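Local coordinates for CurH (Lyngbya majuscula, PDB 3KG7), which probably dehydrates a beta-hydroxyacyl intermediate to the unsaturated product during curacin polyketide chain extension, at residues C[39-44]-C[166-171]; C[51-56]-C[200-205]; C[183-188]-C[206-211]. One frame throughout, in Å; residues are numbered along the deposited sequence.

Interaction 1: residues C[39-44]-C[166-171]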
ATOM      1  N   GLY C  39      23.981   6.515 -10.542  1.00 79.65           N
ATOM      2  CA  GLY C  39      24.788   6.748 -11.727  1.00 78.10           C
ATOM      3  C   GLY C  39      26.277   6.784 -11.461  1.00 79.75           C
ATOM      4  O   GLY C  39      27.076   6.663 -12.386  1.00 80.32           O
ATOM      5  N   ASP C  40      26.656   6.952 -10.197  1.00 81.55           N
ATOM      6  CA  ASP C  40      28.066   6.942  -9.816  1.00 82.54           C
ATOM      7  C   ASP C  40      28.506   5.636  -9.130  1.00 83.05           C
ATOM      8  O   ASP C  40      29.644   5.528  -8.663  1.00 83.84           O
ATOM      9  CB  ASP C  40      28.422   8.188  -8.995  1.00 85.07           C
ATOM     10  CG  ASP C  40      28.632   9.433  -9.868  1.00 87.10           C
ATOM     11  OD1 ASP C  40      29.023   9.309 -11.056  1.00 86.63           O
ATOM     12  OD2 ASP C  40      28.407  10.549  -9.354  1.00 88.73           O
ATOM     13  N   HIS C  41      27.605   4.653  -9.071  1.00 82.89           N
ATOM     14  CA  HIS C  41      27.970   3.282  -8.684  1.00 83.27           C
ATOM     15  C   HIS C  41      27.839   2.360  -9.900  1.00 83.92           C
ATOM     16  O   HIS C  41      26.800   1.726 -10.110  1.00 84.88           O
ATOM     17  CB  HIS C  41      27.124   2.765  -7.509  1.00 85.33           C
ATOM     18  CG  HIS C  41      27.519   1.394  -7.050  1.00 88.11           C
ATOM     19  ND1 HIS C  41      26.886   0.251  -7.488  1.00 89.64           N
ATOM     20  CD2 HIS C  41      28.505   0.982  -6.218  1.00 88.94           C
ATOM     21  CE1 HIS C  41      27.456  -0.806  -6.936  1.00 88.87           C
ATOM     22  NE2 HIS C  41      28.439  -0.389  -6.158  1.00 89.39           N
ATOM     23  N   ARG C  42      28.901   2.295 -10.696  1.00 84.12           N
ATOM     24  CA  ARG C  42      28.841   1.635 -11.991  1.00 84.58           C
ATOM     25  C   ARG C  42      29.549   0.283 -11.989  1.00 83.31           C
ATOM     26  O   ARG C  42      30.770   0.202 -11.778  1.00 83.77           O
ATOM     27  CB  ARG C  42      29.413   2.555 -13.083  1.00 85.98           C
ATOM     28  CG  ARG C  42      28.789   3.958 -13.122  1.00 86.99           C
ATOM     29  CD  ARG C  42      29.303   4.812 -14.289  1.00 88.25           C
ATOM     30  NE  ARG C  42      28.680   4.448 -15.567  1.00 91.59           N
ATOM     31  CZ  ARG C  42      27.504   4.900 -16.007  1.00 92.24           C
ATOM     32  NH1 ARG C  42      26.781   5.749 -15.286  1.00 93.57           N
ATOM     33  NH2 ARG C  42      27.037   4.493 -17.178  1.00 92.45           N
ATOM     34  N   VAL C  43      28.766  -0.776 -12.207  1.00 81.03           N
ATOM     35  CA  VAL C  43      29.314  -2.114 -12.469  1.00 80.34           C
ATOM     36  C   VAL C  43      29.081  -2.467 -13.946  1.00 80.10           C
ATOM     37  O   VAL C  43      27.964  -2.344 -14.453  1.00 80.05           O
ATOM     38  CB  VAL C  43      28.706  -3.198 -11.545  1.00 78.93           C
ATOM     39  CG1 VAL C  43      29.451  -4.510 -11.706  1.00 78.78           C
ATOM     40  CG2 VAL C  43      28.762  -2.759 -10.093  1.00 79.55           C
ATOM     41  N   TYR C  44      30.138  -2.899 -14.627  1.00 78.90           N
ATOM     42  CA  TYR C  44      30.107  -3.113 -16.080  1.00 80.04           C
ATOM     43  C   TYR C  44      29.519  -1.893 -16.784  1.00 81.39           C
ATOM     44  O   TYR C  44      28.674  -2.012 -17.678  1.00 81.03           O
ATOM     45  CB  TYR C  44      29.331  -4.385 -16.442  1.00 79.12           C
ATOM     46  CG  TYR C  44      29.870  -5.623 -15.770  1.00 79.49           C
ATOM     47  CD1 TYR C  44      31.072  -6.197 -16.188  1.00 77.40           C
ATOM     48  CD2 TYR C  44      29.184  -6.215 -14.707  1.00 79.22           C
ATOM     49  CE1 TYR C  44      31.576  -7.328 -15.569  1.00 77.79           C
ATOM     50  CE2 TYR C  44      29.680  -7.352 -14.083  1.00 79.56           C
ATOM     51  CZ  TYR C  44      30.877  -7.903 -14.520  1.00 78.46           C
ATOM     52  OH  TYR C  44      31.377  -9.026 -13.903  1.00 78.77           O
ATOM     53  N   PRO C 166      31.941  10.397  -8.355  1.00 80.01           N
ATOM     54  CA  PRO C 166      32.000  11.485  -7.367  1.00 80.85           C
ATOM     55  C   PRO C 166      31.084  11.326  -6.147  1.00 82.21           C
ATOM     56  O   PRO C 166      31.470  11.690  -5.028  1.00 80.95           O
ATOM     57  CB  PRO C 166      31.569  12.707  -8.185  1.00 80.57           C
ATOM     58  CG  PRO C 166      32.072  12.423  -9.535  1.00 79.21           C
ATOM     59  CD  PRO C 166      31.938  10.930  -9.731  1.00 79.32           C
HETATM   60  N   MSE C 167      29.887  10.789  -6.372  1.00 84.22           N
HETATM   61  CA  MSE C 167      28.875  10.656  -5.332  1.00 88.36           C
HETATM   62  C   MSE C 167      29.042   9.387  -4.500  1.00 86.31           C
HETATM   63  O   MSE C 167      28.282   9.155  -3.549  1.00 84.26           O
HETATM   64  CB  MSE C 167      27.491  10.713  -5.962  1.00 90.39           C
HETATM   65  CG  MSE C 167      26.872  12.081  -5.908  1.00 93.90           C
HETATM   66 SE   MSE C 167      25.314  12.235  -7.074  1.00102.20          SE
HETATM   67  CE  MSE C 167      26.034  13.442  -8.437  1.00 95.30           C
ATOM     68  N   LEU C 168      30.036   8.578  -4.868  1.00 85.19           N
ATOM     69  CA  LEU C 168      30.356   7.334  -4.167  1.00 83.29           C
ATOM     70  C   LEU C 168      31.737   7.393  -3.513  1.00 83.84           C
ATOM     71  O   LEU C 168      32.113   6.499  -2.748  1.00 83.45           O
ATOM     72  CB  LEU C 168      30.289   6.141  -5.130  1.00 81.89           C
ATOM     73  CG  LEU C 168      29.019   5.288  -5.308  1.00 80.34           C
ATOM     74  CD1 LEU C 168      28.740   4.411  -4.099  1.00 78.42           C
ATOM     75  CD2 LEU C 168      27.802   6.113  -5.657  1.00 79.06           C
ATOM     76  N   GLN C 169      32.487   8.449  -3.811  1.00 85.72           N
ATOM     77  CA  GLN C 169      33.849   8.599  -3.297  1.00 87.33           C
ATOM     78  C   GLN C 169      33.865   9.068  -1.847  1.00 87.52           C
ATOM     79  O   GLN C 169      34.159  10.231  -1.553  1.00 88.83           O
ATOM     80  CB  GLN C 169      34.657   9.520  -4.205  1.00 87.24           C
ATOM     81  CG  GLN C 169      35.148   8.807  -5.454  1.00 89.86           C
ATOM     82  CD  GLN C 169      35.544   9.751  -6.562  1.00 91.80           C
ATOM     83  OE1 GLN C 169      34.975  10.832  -6.711  1.00 93.74           O
ATOM     84  NE2 GLN C 169      36.520   9.341  -7.360  1.00 92.67           N
ATOM     85  N   ALA C 170      33.546   8.139  -0.949  1.00 86.65           N
ATOM     86  CA  ALA C 170      33.413   8.426   0.481  1.00 87.22           C
ATOM     87  C   ALA C 170      34.662   8.058   1.270  1.00 88.36           C
ATOM     88  O   ALA C 170      34.763   8.377   2.454  1.00 89.75           O
ATOM     89  CB  ALA C 170      32.193   7.702   1.056  1.00 86.19           C
ATOM     90  N   VAL C 171      35.605   7.384   0.619  1.00 86.26           N
ATOM     91  CA  VAL C 171      36.816   6.931   1.287  1.00 83.77           C
ATOM     92  C   VAL C 171      37.877   8.029   1.296  1.00 85.38           C
ATOM     93  O   VAL C 171      38.556   8.270   0.292  1.00 85.05           O
ATOM     94  CB  VAL C 171      37.377   5.645   0.651  1.00 83.19           C
ATOM     95  CG1 VAL C 171      38.527   5.106   1.478  1.00 81.04           C
ATOM     96  CG2 VAL C 171      36.281   4.597   0.505  1.00 83.18           C
TER

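Interaction 2: residues C[51-56]-C[200-205]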
ATOM      1  N   GLY C  51      23.753  -3.946  -2.959  1.00 83.87           N
ATOM      2  CA  GLY C  51      22.886  -4.664  -2.024  1.00 82.86           C
ATOM      3  C   GLY C  51      22.707  -4.022  -0.666  1.00 82.77           C
ATOM      4  O   GLY C  51      21.581  -3.946  -0.160  1.00 83.61           O
ATOM      5  N   VAL C  52      23.803  -3.552  -0.070  1.00 82.42           N
ATOM      6  CA  VAL C  52      23.733  -2.940   1.267  1.00 83.32           C
ATOM      7  C   VAL C  52      22.764  -1.743   1.382  1.00 84.24           C
ATOM      8  O   VAL C  52      22.371  -1.366   2.489  1.00 87.90           O
ATOM      9  CB  VAL C  52      25.132  -2.585   1.858  1.00 83.35           C
ATOM     10  CG1 VAL C  52      25.963  -3.852   2.064  1.00 81.24           C
ATOM     11  CG2 VAL C  52      25.870  -1.552   0.997  1.00 81.75           C
ATOM     12  N   SER C  53      22.363  -1.178   0.244  1.00 82.40           N
ATOM     13  CA  SER C  53      21.391  -0.079   0.209  1.00 80.66           C
ATOM     14  C   SER C  53      20.086  -0.467   0.860  1.00 80.91           C
ATOM     15  O   SER C  53      19.445   0.347   1.529  1.00 83.25           O
ATOM     16  CB  SER C  53      21.107   0.360  -1.225  1.00 78.54           C
ATOM     17  OG  SER C  53      22.311   0.658  -1.896  1.00 81.51           O
ATOM     18  N   TYR C  54      19.684  -1.713   0.657  1.00 79.96           N
ATOM     19  CA  TYR C  54      18.426  -2.191   1.222  1.00 80.65           C
ATOM     20  C   TYR C  54      18.490  -2.299   2.738  1.00 81.59           C
ATOM     21  O   TYR C  54      17.486  -2.082   3.408  1.00 82.33           O
ATOM     22  CB  TYR C  54      17.996  -3.501   0.556  1.00 78.27           C
ATOM     23  CG  TYR C  54      18.008  -3.374  -0.947  1.00 78.09           C
ATOM     24  CD1 TYR C  54      17.228  -2.414  -1.586  1.00 78.53           C
ATOM     25  CD2 TYR C  54      18.822  -4.188  -1.732  1.00 77.78           C
ATOM     26  CE1 TYR C  54      17.254  -2.274  -2.969  1.00 79.36           C
ATOM     27  CE2 TYR C  54      18.838  -4.065  -3.109  1.00 77.26           C
ATOM     28  CZ  TYR C  54      18.060  -3.106  -3.718  1.00 76.84           C
ATOM     29  OH  TYR C  54      18.075  -2.981  -5.078  1.00 77.47           O
ATOM     30  N   ILE C  55      19.678  -2.594   3.270  1.00 81.16           N
ATOM     31  CA  ILE C  55      19.886  -2.582   4.708  1.00 80.37           C
ATOM     32  C   ILE C  55      19.683  -1.156   5.197  1.00 81.99           C
ATOM     33  O   ILE C  55      18.967  -0.923   6.181  1.00 84.32           O
ATOM     34  CB  ILE C  55      21.288  -3.091   5.124  1.00 79.77           C
ATOM     35  CG1 ILE C  55      21.624  -4.415   4.424  1.00 80.00           C
ATOM     36  CG2 ILE C  55      21.347  -3.263   6.648  1.00 78.82           C
ATOM     37  CD1 ILE C  55      23.083  -4.829   4.512  1.00 79.73           C
ATOM     38  N   ALA C  56      20.308  -0.209   4.494  1.00 80.08           N
ATOM     39  CA  ALA C  56      20.152   1.212   4.765  1.00 80.08           C
ATOM     40  C   ALA C  56      18.685   1.586   4.832  1.00 82.43           C
ATOM     41  O   ALA C  56      18.253   2.244   5.783  1.00 84.34           O
ATOM     42  CB  ALA C  56      20.835   2.013   3.698  1.00 77.59           C
ATOM     43  N   ILE C 200      21.996   5.797   8.085  1.00 77.59           N
ATOM     44  CA  ILE C 200      23.158   5.549   7.223  1.00 75.01           C
ATOM     45  C   ILE C 200      22.724   5.451   5.766  1.00 77.38           C
ATOM     46  O   ILE C 200      21.864   4.644   5.412  1.00 80.49           O
ATOM     47  CB  ILE C 200      23.954   4.293   7.653  1.00 73.13           C
ATOM     48  CG1 ILE C 200      25.308   4.222   6.940  1.00 73.13           C
ATOM     49  CG2 ILE C 200      23.153   3.010   7.422  1.00 74.13           C
ATOM     50  CD1 ILE C 200      26.248   3.173   7.525  1.00 73.36           C
ATOM     51  N   HIS C 201      23.305   6.299   4.925  1.00 77.81           N
ATOM     52  CA  HIS C 201      23.001   6.277   3.510  1.00 77.19           C
ATOM     53  C   HIS C 201      23.632   5.057   2.859  1.00 78.46           C
ATOM     54  O   HIS C 201      24.742   4.669   3.236  1.00 80.58           O
ATOM     55  CB  HIS C 201      23.522   7.537   2.828  1.00 77.06           C
ATOM     56  CG  HIS C 201      23.016   7.707   1.429  1.00 77.23           C
ATOM     57  ND1 HIS C 201      23.681   7.199   0.330  1.00 74.35           N
ATOM     58  CD2 HIS C 201      21.890   8.294   0.954  1.00 74.11           C
ATOM     59  CE1 HIS C 201      22.993   7.483  -0.762  1.00 75.24           C
ATOM     60  NE2 HIS C 201      21.903   8.144  -0.412  1.00 73.35           N
ATOM     61  N   PRO C 202      22.935   4.456   1.870  1.00 76.80           N
ATOM     62  CA  PRO C 202      23.476   3.363   1.062  1.00 76.89           C
ATOM     63  C   PRO C 202      24.965   3.505   0.731  1.00 78.80           C
ATOM     64  O   PRO C 202      25.734   2.577   0.965  1.00 81.34           O
ATOM     65  CB  PRO C 202      22.654   3.457  -0.214  1.00 76.00           C
ATOM     66  CG  PRO C 202      21.310   3.914   0.253  1.00 74.55           C
ATOM     67  CD  PRO C 202      21.556   4.790   1.462  1.00 75.54           C
ATOM     68  N   VAL C 203      25.369   4.662   0.212  1.00 78.66           N
ATOM     69  CA  VAL C 203      26.773   4.903  -0.141  1.00 77.16           C
ATOM     70  C   VAL C 203      27.720   4.708   1.048  1.00 79.30           C
ATOM     71  O   VAL C 203      28.735   4.015   0.939  1.00 82.49           O
ATOM     72  CB  VAL C 203      26.952   6.290  -0.760  1.00 76.13           C
ATOM     73  CG1 VAL C 203      28.420   6.668  -0.864  1.00 75.02           C
ATOM     74  CG2 VAL C 203      26.268   6.336  -2.128  1.00 76.07           C
ATOM     75  N   LEU C 204      27.372   5.294   2.187  1.00 79.97           N
ATOM     76  CA  LEU C 204      28.200   5.195   3.384  1.00 80.65           C
ATOM     77  C   LEU C 204      28.340   3.762   3.880  1.00 81.64           C
ATOM     78  O   LEU C 204      29.428   3.355   4.296  1.00 82.05           O
ATOM     79  CB  LEU C 204      27.633   6.074   4.495  1.00 81.85           C
ATOM     80  CG  LEU C 204      27.631   7.582   4.251  1.00 82.36           C
ATOM     81  CD1 LEU C 204      26.669   8.263   5.242  1.00 84.34           C
ATOM     82  CD2 LEU C 204      29.036   8.147   4.358  1.00 80.79           C
ATOM     83  N   ILE C 205      27.248   2.999   3.856  1.00 81.76           N
ATOM     84  CA  ILE C 205      27.348   1.597   4.265  1.00 82.42           C
ATOM     85  C   ILE C 205      28.106   0.801   3.204  1.00 83.79           C
ATOM     86  O   ILE C 205      28.850  -0.123   3.538  1.00 86.54           O
ATOM     87  CB  ILE C 205      25.988   0.946   4.720  1.00 82.62           C
ATOM     88  CG1 ILE C 205      26.246  -0.425   5.371  1.00 82.61           C
ATOM     89  CG2 ILE C 205      24.966   0.874   3.583  1.00 82.67           C
ATOM     90  CD1 ILE C 205      25.025  -1.063   6.026  1.00 84.34           C
TER

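Interaction 3: residues C[183-188]-C[206-211]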
ATOM      1  N   LEU C 183      39.530   1.891   7.017  1.00 83.23           N
ATOM      2  CA  LEU C 183      39.068   2.940   6.101  1.00 82.93           C
ATOM      3  C   LEU C 183      38.530   4.151   6.863  1.00 83.03           C
ATOM      4  O   LEU C 183      37.712   4.005   7.775  1.00 81.42           O
ATOM      5  CB  LEU C 183      37.963   2.410   5.174  1.00 82.49           C
ATOM      6  CG  LEU C 183      38.288   1.395   4.073  1.00 82.57           C
ATOM      7  CD1 LEU C 183      37.019   0.774   3.506  1.00 80.70           C
ATOM      8  CD2 LEU C 183      39.099   2.033   2.964  1.00 82.47           C
ATOM      9  N   GLU C 184      38.989   5.342   6.487  1.00 83.40           N
ATOM     10  CA  GLU C 184      38.413   6.584   7.000  1.00 84.25           C
ATOM     11  C   GLU C 184      37.340   7.061   6.026  1.00 85.23           C
ATOM     12  O   GLU C 184      37.631   7.328   4.855  1.00 86.23           O
ATOM     13  CB  GLU C 184      39.494   7.653   7.195  1.00 83.87           C
ATOM     14  CG  GLU C 184      38.989   8.971   7.787  1.00 83.95           C
ATOM     15  CD  GLU C 184      40.105   9.974   8.045  1.00 84.71           C
ATOM     16  OE1 GLU C 184      41.044   9.648   8.807  1.00 85.36           O
ATOM     17  OE2 GLU C 184      40.038  11.094   7.492  1.00 85.12           O
ATOM     18  N   ILE C 185      36.107   7.165   6.515  1.00 84.13           N
ATOM     19  CA  ILE C 185      34.953   7.420   5.658  1.00 83.65           C
ATOM     20  C   ILE C 185      34.242   8.719   6.030  1.00 84.33           C
ATOM     21  O   ILE C 185      33.996   8.979   7.209  1.00 85.17           O
ATOM     22  CB  ILE C 185      33.979   6.224   5.689  1.00 83.63           C
ATOM     23  CG1 ILE C 185      34.640   5.002   5.046  1.00 84.12           C
ATOM     24  CG2 ILE C 185      32.681   6.553   4.976  1.00 83.77           C
ATOM     25  CD1 ILE C 185      34.059   3.682   5.500  1.00 86.00           C
ATOM     26  N   GLU C 186      33.930   9.524   5.012  1.00 84.10           N
ATOM     27  CA  GLU C 186      33.218  10.794   5.165  1.00 85.65           C
ATOM     28  C   GLU C 186      32.123  10.916   4.099  1.00 85.04           C
ATOM     29  O   GLU C 186      32.104  10.146   3.137  1.00 86.55           O
ATOM     30  CB  GLU C 186      34.195  11.977   5.063  1.00 87.80           C
ATOM     31  CG  GLU C 186      34.768  12.209   3.652  1.00 92.06           C
ATOM     32  CD  GLU C 186      35.467  13.558   3.482  1.00 92.52           C
ATOM     33  OE1 GLU C 186      35.118  14.521   4.202  1.00 94.44           O
ATOM     34  OE2 GLU C 186      36.362  13.655   2.611  1.00 93.88           O
ATOM     35  N   VAL C 187      31.224  11.884   4.278  1.00 83.40           N
ATOM     36  CA  VAL C 187      30.145  12.161   3.329  1.00 81.81           C
ATOM     37  C   VAL C 187      30.726  12.833   2.081  1.00 83.13           C
ATOM     38  O   VAL C 187      31.253  13.949   2.179  1.00 82.74           O
ATOM     39  CB  VAL C 187      29.079  13.110   3.951  1.00 81.50           C
ATOM     40  CG1 VAL C 187      28.009  13.509   2.921  1.00 78.69           C
ATOM     41  CG2 VAL C 187      28.444  12.493   5.211  1.00 80.44           C
ATOM     42  N   PRO C 188      30.637  12.170   0.905  1.00 83.22           N
ATOM     43  CA  PRO C 188      31.158  12.803  -0.308  1.00 81.28           C
ATOM     44  C   PRO C 188      30.485  14.147  -0.549  1.00 81.51           C
ATOM     45  O   PRO C 188      29.261  14.259  -0.430  1.00 81.22           O
ATOM     46  CB  PRO C 188      30.787  11.810  -1.415  1.00 81.53           C
ATOM     47  CG  PRO C 188      30.634  10.510  -0.726  1.00 82.56           C
ATOM     48  CD  PRO C 188      30.069  10.838   0.625  1.00 82.74           C
ATOM     49  N   ASP C 206      27.976   1.195   1.940  1.00 83.64           N
ATOM     50  CA  ASP C 206      28.748   0.520   0.905  1.00 82.94           C
ATOM     51  C   ASP C 206      30.232   0.740   1.065  1.00 82.53           C
ATOM     52  O   ASP C 206      31.012  -0.180   0.859  1.00 86.24           O
ATOM     53  CB  ASP C 206      28.351   0.911  -0.508  1.00 84.35           C
ATOM     54  CG  ASP C 206      28.978  -0.008  -1.521  1.00 87.41           C
ATOM     55  OD1 ASP C 206      28.668  -1.219  -1.461  1.00 88.36           O
ATOM     56  OD2 ASP C 206      29.817   0.456  -2.331  1.00 89.66           O
ATOM     57  N   ALA C 207      30.610   1.962   1.423  1.00 80.31           N
ATOM     58  CA  ALA C 207      32.006   2.319   1.633  1.00 78.44           C
ATOM     59  C   ALA C 207      32.688   1.441   2.674  1.00 80.05           C
ATOM     60  O   ALA C 207      33.885   1.175   2.587  1.00 82.27           O
ATOM     61  CB  ALA C 207      32.111   3.762   2.027  1.00 77.19           C
ATOM     62  N   CYS C 208      31.926   0.983   3.657  1.00 80.16           N
ATOM     63  CA  CYS C 208      32.469   0.140   4.724  1.00 80.84           C
ATOM     64  C   CYS C 208      33.023  -1.189   4.220  1.00 81.31           C
ATOM     65  O   CYS C 208      33.842  -1.830   4.893  1.00 81.77           O
ATOM     66  CB  CYS C 208      31.385  -0.124   5.768  1.00 80.08           C
ATOM     67  SG  CYS C 208      30.846   1.382   6.575  1.00 83.28           S
ATOM     68  N   THR C 209      32.572  -1.587   3.033  1.00 80.32           N
ATOM     69  CA  THR C 209      32.796  -2.927   2.536  1.00 80.30           C
ATOM     70  C   THR C 209      33.936  -2.955   1.531  1.00 81.04           C
ATOM     71  O   THR C 209      34.251  -4.010   0.967  1.00 83.45           O
ATOM     72  CB  THR C 209      31.526  -3.469   1.871  1.00 80.04           C
ATOM     73  OG1 THR C 209      31.325  -2.802   0.624  1.00 81.63           O
ATOM     74  CG2 THR C 209      30.310  -3.248   2.762  1.00 79.66           C
ATOM     75  N   ARG C 210      34.566  -1.798   1.332  1.00 80.02           N
ATOM     76  CA  ARG C 210      35.519  -1.607   0.237  1.00 79.77           C
ATOM     77  C   ARG C 210      36.953  -2.094   0.485  1.00 81.28           C
ATOM     78  O   ARG C 210      37.771  -2.065  -0.433  1.00 83.93           O
ATOM     79  CB  ARG C 210      35.535  -0.140  -0.202  1.00 77.19           C
ATOM     80  CG  ARG C 210      34.301   0.287  -0.959  1.00 75.94           C
ATOM     81  CD  ARG C 210      34.311   1.773  -1.248  1.00 76.07           C
ATOM     82  NE  ARG C 210      32.984   2.246  -1.646  1.00 77.70           N
ATOM     83  CZ  ARG C 210      32.672   3.515  -1.911  1.00 77.57           C
ATOM     84  NH1 ARG C 210      33.587   4.473  -1.830  1.00 77.41           N
ATOM     85  NH2 ARG C 210      31.432   3.834  -2.251  1.00 76.24           N
ATOM     86  N   LEU C 211      37.267  -2.532   1.705  1.00 81.15           N
ATOM     87  CA  LEU C 211      38.640  -2.954   2.014  1.00 80.38           C
ATOM     88  C   LEU C 211      38.750  -4.123   2.992  1.00 83.14           C
ATOM     89  O   LEU C 211      37.998  -4.227   3.969  1.00 83.68           O
ATOM     90  CB  LEU C 211      39.489  -1.771   2.503  1.00 78.74           C
ATOM     91  CG  LEU C 211      40.986  -1.968   2.792  1.00 77.92           C
ATOM     92  CD1 LEU C 211      41.778  -2.341   1.542  1.00 75.44           C
ATOM     93  CD2 LEU C 211      41.577  -0.726   3.438  1.00 77.39           C
TER

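Interaction 1: residues C[39-44]-C[166-171]
Asp40 reaches across to loop 166-171 at Pro166 and Met167, and its carboxylate makes the one polar bond between the two segments. The backbone N-H of Met167 points at Asp40 OD2 in a long and weak bond of 3.3 Å, though a fairly straight one (152° at the hydrogen). With CG anti to the carbonyl carbon of its own residue (chi1 -79°), the Asp40 side chain extends toward the loop. Asp40 and Pro166 cross at about a right angle, and the proline CD atom sits 3.6 Å from both Asp40 OD1 and OD2. Met167, modelled as selenomethionine, adds its CB beside OD2; its chain bends at the last torsion, which brings the terminal methyl CE round to within 3.9 Å of that same oxygen.

The backbone explains why these residues meet. Strand 41-43 lies antiparallel between strands 46-47 and 162-164 in a small three-stranded sheet, and bonds of Asp40 with Gly165 and of Arg42 with Val163 carry the pairing up to the loop. The sheet thereby ties together the two halves of a double hotdog fold, since each segment falls in a different hotdog family region.

The van der Waals part belongs to Leu168. Its CG lies against the carbonyl oxygen of Asp40, 3.4 Å from O, and packs 3.8 Å from His41 CB, while its CD2 methyl rests 4.0 Å from Asp40 CB. The CD1 methyl comes up obliquely to the imidazole, 4.0 Å from His41 CD2. His41 ND1 is bonded to Val48 O, which helps fix the rotation of the ring, and Arg42 NH1 donates back to Gly39 O in the 3-10 segment before the strand.

Interaction 2: residues C[51-56]-C[200-205]
His201, whose carbonyl carbon lies beside the Ala56 methyl, sits at the N-cap of helix 202-207: its ND1 accepts the backbone N-H of Val203 at 3.0 Å, with an angle of 159° at the hydrogen. The donor is tilted 26° from the ring plane. Pro202 CD lies over one face of the imidazole, toward the rim, and Trp37 meets the ring edge-to-face, which limits its rotation.

Pro202, the first residue of that helix, is the point of closest backbone approach, its CA only 4.1 Å from CA of Ser53. Ser53 OG, anti to the carbonyl carbon, bonds back to Pro50 O and at the same time lies 3.3 Å from Pro202 CB. Ala56 points its methyl toward the other segment, where CB meets Pro202 CD at 3.6 Å and also touches Ile200 O.

Further along, Val52 and Ile205 meet branch to branch, CG2 against CG2 at 3.7 Å. In both residues this methyl stands between the backbone N and the carbonyl carbon, the crowded position; in Ile205 that leaves CG1 anti to the backbone N (chi1 -169°), and CD1 runs on to Ile55 CG2 at 4.3 Å. Met234 of strand 225-236 packs on both isoleucines.

Helices 52-62 and 202-207 are the central helices of the two hotdog units, and their first turns face each other here, with the contact centred about 4 Å from the centre of the chain. No hydrogen bond passes between the segments: backbone polar groups such as Val52 O, which accepts from Ala56 N, are engaged within their own helices. The chemistry therefore implies an interface held by close apolar packing, in which the small side chains of Ser53 and Ala56 let the backbones come this close.

Interaction 3: residues C[183-188]-C[206-211]
Leu183 and Leu211 pack obliquely, strand residue against the chain that follows the helix. Leu183 CD1 lies 3.7 Å from Leu211 CB, and its other branch, CD2, is equally near Leu211 CD2. The same CD1 methyl reaches over to Ala207 O at 3.3 Å. Two residues along the strand, Ile185 rests its CD1 against both Ala207 CB, 4.0 Å away, and Cys208 SG. Replacing Leu183 by an alanine would remove both branches and is likely to open a gap beside Leu211 CB and Ala207 O, leaving the turn less firmly seated on the strand.

What positions these partners is a type I beta turn from Ala207 to Arg210. Asp206 O is gripped twice by Thr209, through N and through OG1; the hydroxyl donates to it in the carbonyl plane at 2.7 Å. The extended Arg210 chain runs back with one guanidinium face over Ala207 CA, making a long salt bridge to Asp206 OD2 (NE at 3.7 Å), a hydrogen bond from NH1 to Leu168 O at 2.7 Å and a cation-pi contact with Tyr164.

Strand 181-186 is itself hydrogen-bonded on its two flanks, to strands 171-176 and 243-255. A curved antiparallel sheet wrapped round a central helix is the hotdog arrangement, and here the strand packs on helix 202-207 and the residues that follow it.

How the interactions relate
Helix 202-207 and its exit join all three contacts, whose centres lie 11 to 13 Å apart. From interaction 1, Leu168 CD1 packs on Val203 CG2 of interaction 2 at 3.7 Å, and Ala170 O takes a probable hydrogen bond from Glu186 N of interaction 3 at 2.9 Å. Val52 CG2 of interaction 2 comes within 3.5 Å of Asp206 CA in interaction 3. His41 of interaction 1 and Asp206 of interaction 3 come together from the two hotdogs, with NE2 and OD2 4.2 Å apart. That placement is consistent with the histidine-aspartate pair of polyketide dehydratase active sites, in which each hotdog supplies one residue.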